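Local coordinates for protein polysaccharide deacetylase (Bacillus anthracis, PDB 2J13) that probably removes acetyl groups from amino sugars of bacterial cell-wall peptidoglycan, as a zinc-binding family 4 carbohydrate esterase, at residues E147-R152 and G170-F175. Numbering follows the deposited sequence. Where two conformers were deposited one is given.
Sequences EVKYVR and GYYNVF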
ATOM      1  N   GLU A 147      -4.685  13.623   5.057  1.00 28.73           N
ATOM      2  CA  GLU A 147      -4.529  12.574   6.034  1.00 28.03           C
ATOM      3  C   GLU A 147      -3.645  11.509   5.398  1.00 26.11           C
ATOM      4  O   GLU A 147      -3.695  11.318   4.185  1.00 24.36           O
ATOM      5  CB  GLU A 147      -5.883  11.968   6.377  1.00 29.84           C
ATOM      6  CG  GLU A 147      -6.905  12.901   7.080  1.00 34.87           C
ATOM      7  CD  GLU A 147      -6.388  13.442   8.412  1.00 41.90           C
ATOM      8  OE1 GLU A 147      -5.554  12.765   9.058  1.00 46.93           O
ATOM      9  OE2 GLU A 147      -6.812  14.552   8.835  1.00 46.77           O
ATOM     10  N   VAL A 148      -2.865  10.832   6.231  1.00 24.02           N
ATOM     11  CA  VAL A 148      -2.097   9.657   5.812  1.00 22.83           C
ATOM     12  C   VAL A 148      -2.548   8.530   6.743  1.00 23.00           C
ATOM     13  O   VAL A 148      -2.097   8.439   7.889  1.00 23.99           O
ATOM     14  CB  VAL A 148      -0.589   9.892   5.887  1.00 23.09           C
ATOM     15  CG1 VAL A 148       0.179   8.623   5.532  1.00 22.31           C
ATOM     16  CG2 VAL A 148      -0.137  11.084   4.969  1.00 22.40           C
ATOM     17  N   LYS A 149      -3.431   7.667   6.258  1.00 22.43           N
ATOM     18  CA  LYS A 149      -4.124   6.660   7.061  0.50 22.55           C
ATOM     19  C   LYS A 149      -3.521   5.261   6.932  1.00 21.65           C
ATOM     20  O   LYS A 149      -3.776   4.395   7.758  1.00 22.97           O
ATOM     21  CB  LYS A 149      -5.583   6.550   6.590  0.50 22.99           C
ATOM     22  CG  LYS A 149      -6.465   7.811   6.781  0.50 24.36           C
ATOM     23  CD  LYS A 149      -7.920   7.400   6.988  0.50 25.73           C
ATOM     24  CE  LYS A 149      -8.541   6.750   5.747  0.50 25.59           C
ATOM     25  NZ  LYS A 149      -9.877   6.006   5.928  0.50 25.62           N
ATOM     26  N   TYR A 150      -2.762   5.034   5.861  1.00 19.75           N
ATOM     27  CA  TYR A 150      -2.399   3.671   5.427  1.00 19.08           C
ATOM     28  C   TYR A 150      -0.889   3.466   5.479  1.00 19.06           C
ATOM     29  O   TYR A 150      -0.142   4.195   4.850  1.00 19.30           O
ATOM     30  CB  TYR A 150      -2.943   3.397   4.023  1.00 20.25           C
ATOM     31  CG  TYR A 150      -4.412   3.697   3.924  1.00 21.11           C
ATOM     32  CD1 TYR A 150      -5.345   2.960   4.644  1.00 22.45           C
ATOM     33  CD2 TYR A 150      -4.875   4.741   3.141  1.00 22.77           C
ATOM     34  CE1 TYR A 150      -6.705   3.267   4.575  1.00 22.68           C
ATOM     35  CE2 TYR A 150      -6.199   5.043   3.076  1.00 21.61           C
ATOM     36  CZ  TYR A 150      -7.113   4.315   3.798  1.00 22.84           C
ATOM     37  OH  TYR A 150      -8.464   4.640   3.721  1.00 25.47           O
ATOM     38  N   VAL A 151      -0.472   2.414   6.183  1.00 18.01           N
ATOM     39  CA  VAL A 151       0.924   2.020   6.263  1.00 17.25           C
ATOM     40  C   VAL A 151       1.062   0.620   5.689  1.00 17.73           C
ATOM     41  O   VAL A 151       0.284  -0.240   6.034  1.00 18.85           O
ATOM     42  CB  VAL A 151       1.427   2.066   7.727  1.00 17.64           C
ATOM     43  CG1 VAL A 151       2.735   1.317   7.867  1.00 19.55           C
ATOM     44  CG2 VAL A 151       1.545   3.532   8.158  1.00 18.50           C
ATOM     45  N   ARG A 152       2.056   0.398   4.847  1.00 17.62           N
ATOM     46  CA  ARG A 152       2.462  -0.969   4.460  1.00 17.37           C
ATOM     47  C   ARG A 152       3.916  -1.187   4.918  1.00 17.95           C
ATOM     48  O   ARG A 152       4.828  -0.451   4.525  1.00 17.91           O
ATOM     49  CB  ARG A 152       2.355  -1.164   2.959  1.00 18.05           C
ATOM     50  CG  ARG A 152       2.690  -2.578   2.500  1.00 18.33           C
ATOM     51  CD  ARG A 152       2.332  -2.806   1.094  1.00 18.55           C
ATOM     52  NE  ARG A 152       0.909  -3.013   0.920  1.00 19.20           N
ATOM     53  CZ  ARG A 152       0.308  -2.919  -0.260  1.00 17.48           C
ATOM     54  NH1 ARG A 152       0.988  -2.491  -1.313  1.00 17.70           N
ATOM     55  NH2 ARG A 152      -0.970  -3.154  -0.343  1.00 19.67           N
ATOM     56  N   GLY A 170      -2.181   5.639  14.782  1.00 28.72           N
ATOM     57  CA  GLY A 170      -3.333   6.078  14.029  1.00 28.56           C
ATOM     58  C   GLY A 170      -3.372   5.571  12.600  1.00 27.38           C
ATOM     59  O   GLY A 170      -4.128   6.111  11.775  1.00 29.27           O
ATOM     60  N   TYR A 171      -2.598   4.529  12.309  1.00 25.75           N
ATOM     61  CA  TYR A 171      -2.550   3.944  10.959  1.00 23.72           C
ATOM     62  C   TYR A 171      -3.179   2.575  10.861  1.00 23.81           C
ATOM     63  O   TYR A 171      -3.113   1.791  11.802  1.00 24.53           O
ATOM     64  CB  TYR A 171      -1.094   3.802  10.521  1.00 22.77           C
ATOM     65  CG  TYR A 171      -0.317   5.095  10.570  1.00 21.70           C
ATOM     66  CD1 TYR A 171      -0.467   6.047   9.571  1.00 23.56           C
ATOM     67  CD2 TYR A 171       0.619   5.313  11.574  1.00 20.93           C
ATOM     68  CE1 TYR A 171       0.264   7.244   9.596  1.00 22.66           C
ATOM     69  CE2 TYR A 171       1.364   6.491  11.616  1.00 23.01           C
ATOM     70  CZ  TYR A 171       1.192   7.446  10.620  1.00 24.51           C
ATOM     71  OH  TYR A 171       1.914   8.619  10.672  1.00 24.56           O
ATOM     72  N   TYR A 172      -3.773   2.299   9.697  1.00 22.29           N
ATOM     73  CA  TYR A 172      -4.043   0.912   9.284  1.00 22.57           C
ATOM     74  C   TYR A 172      -2.769   0.248   8.763  1.00 21.79           C
ATOM     75  O   TYR A 172      -1.954   0.843   8.035  1.00 21.69           O
ATOM     76  CB  TYR A 172      -5.074   0.836   8.178  1.00 23.68           C
ATOM     77  CG  TYR A 172      -6.446   1.361   8.516  1.00 25.41           C
ATOM     78  CD1 TYR A 172      -7.374   0.555   9.149  1.00 27.52           C
ATOM     79  CD2 TYR A 172      -6.818   2.645   8.166  1.00 26.83           C
ATOM     80  CE1 TYR A 172      -8.658   1.036   9.415  1.00 29.69           C
ATOM     81  CE2 TYR A 172      -8.089   3.137   8.432  1.00 29.00           C
ATOM     82  CZ  TYR A 172      -8.989   2.339   9.062  1.00 28.72           C
ATOM     83  OH  TYR A 172     -10.247   2.841   9.319  1.00 32.58           O
ATOM     84  N   ASN A 173      -2.665  -1.039   9.048  1.00 21.11           N
ATOM     85  CA  ASN A 173      -1.619  -1.879   8.524  1.00 21.34           C
ATOM     86  C   ASN A 173      -2.213  -2.570   7.276  1.00 21.60           C
ATOM     87  O   ASN A 173      -3.079  -3.446   7.408  1.00 22.07           O
ATOM     88  CB  ASN A 173      -1.303  -2.959   9.544  1.00 21.61           C
ATOM     89  CG  ASN A 173      -0.586  -2.419  10.801  1.00 23.22           C
ATOM     90  OD1 ASN A 173       0.603  -2.096  10.740  1.00 24.10           O
ATOM     91  ND2 ASN A 173      -1.308  -2.349  11.939  1.00 23.81           N
ATOM     92  N   VAL A 174      -1.702  -2.222   6.109  1.00 20.66           N
ATOM     93  CA  VAL A 174      -2.302  -2.653   4.844  1.00 20.08           C
ATOM     94  C   VAL A 174      -1.366  -3.614   4.140  1.00 20.34           C
ATOM     95  O   VAL A 174      -0.287  -3.229   3.679  1.00 19.73           O
ATOM     96  CB  VAL A 174      -2.612  -1.474   3.928  1.00 19.85           C
ATOM     97  CG1 VAL A 174      -3.321  -1.988   2.675  1.00 19.32           C
ATOM     98  CG2 VAL A 174      -3.454  -0.418   4.639  1.00 21.13           C
ATOM     99  N   PHE A 175      -1.784  -4.886   4.066  1.00 20.05           N
ATOM    100  CA  PHE A 175      -1.023  -5.908   3.370  1.00 20.17           C
ATOM    101  C   PHE A 175      -1.611  -6.107   1.983  1.00 20.84           C
ATOM    102  O   PHE A 175      -2.057  -5.134   1.411  1.00 21.18           O
ATOM    103  CB  PHE A 175      -0.957  -7.163   4.242  1.00 20.72           C
ATOM    104  CG  PHE A 175      -0.138  -6.954   5.472  1.00 19.04           C
ATOM    105  CD1 PHE A 175       1.230  -7.069   5.427  1.00 20.60           C
ATOM    106  CD2 PHE A 175      -0.731  -6.592   6.637  1.00 20.19           C
ATOM    107  CE1 PHE A 175       1.996  -6.849   6.566  1.00 22.03           C
ATOM    108  CE2 PHE A 175       0.034  -6.387   7.789  1.00 21.57           C
ATOM    109  CZ  PHE A 175       1.382  -6.514   7.728  1.00 19.85           C
TER
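Arg-152 reaches along the backbone of Val-174 and Phe-175. Its CB and CG run past Val-174 O, with Arg-152 CG at 3.3 Å. Arg-152 CD is 3.7 Å from Val-174 O. The chain runs extended through chi2 and then bends at chi3 (-77°), which brings NE and NH2 to the carbonyls of Val-174 and Phe-175. Arg-152 NE donates to Val-174 O at 3.0 Å; the oxygen lies near the guanidinium plane, but NE sits above the carbonyl plane. Arg-152 NH2 donates to Phe-175 O at 2.9 Å in a more bent bond (136° at the hydrogen). NH1 turns to a salt bridge with Asp-62 and a hydrogen bond with Thr-60. These bonds fix the guanidinium's rotation. Backbone O of Arg-152 accepts from the zinc ligand His-113, so the residue also serves the second shell of the metal site.

Strands 150-151 and 172-174 are parallel neighbours in the distorted (beta/alpha) barrel expected of a NodB-homology domain, as in other family 4 esterases. A beta-alpha-beta crossover through helix 160-168 joins them, with strand 157-158, paired elsewhere, on the way. Tyr-172 N donates to Lys-149 O, Val-151 N to Tyr-172 O and Val-174 N to Val-151 O.

On one side of the strands Val-151 CG2 sits over the Tyr-171 ring, 3.8 Å from its centroid, a CH-pi contact. Val-148 O meets the edge of that ring at CE1. Tyr-171 OH is hydrogen-bonded to Thr-136. On the other side Tyr-150 and Tyr-172 run side by side, their planes 22° apart but slid out of overlap. Tyr-150 CE1 touches Tyr-172 CD2 at 3.6 Å. Val-174 CG2 packs against Tyr-150 CD1 at 3.9 Å, and Tyr-150 OH is hydrogen-bonded to Asp-239.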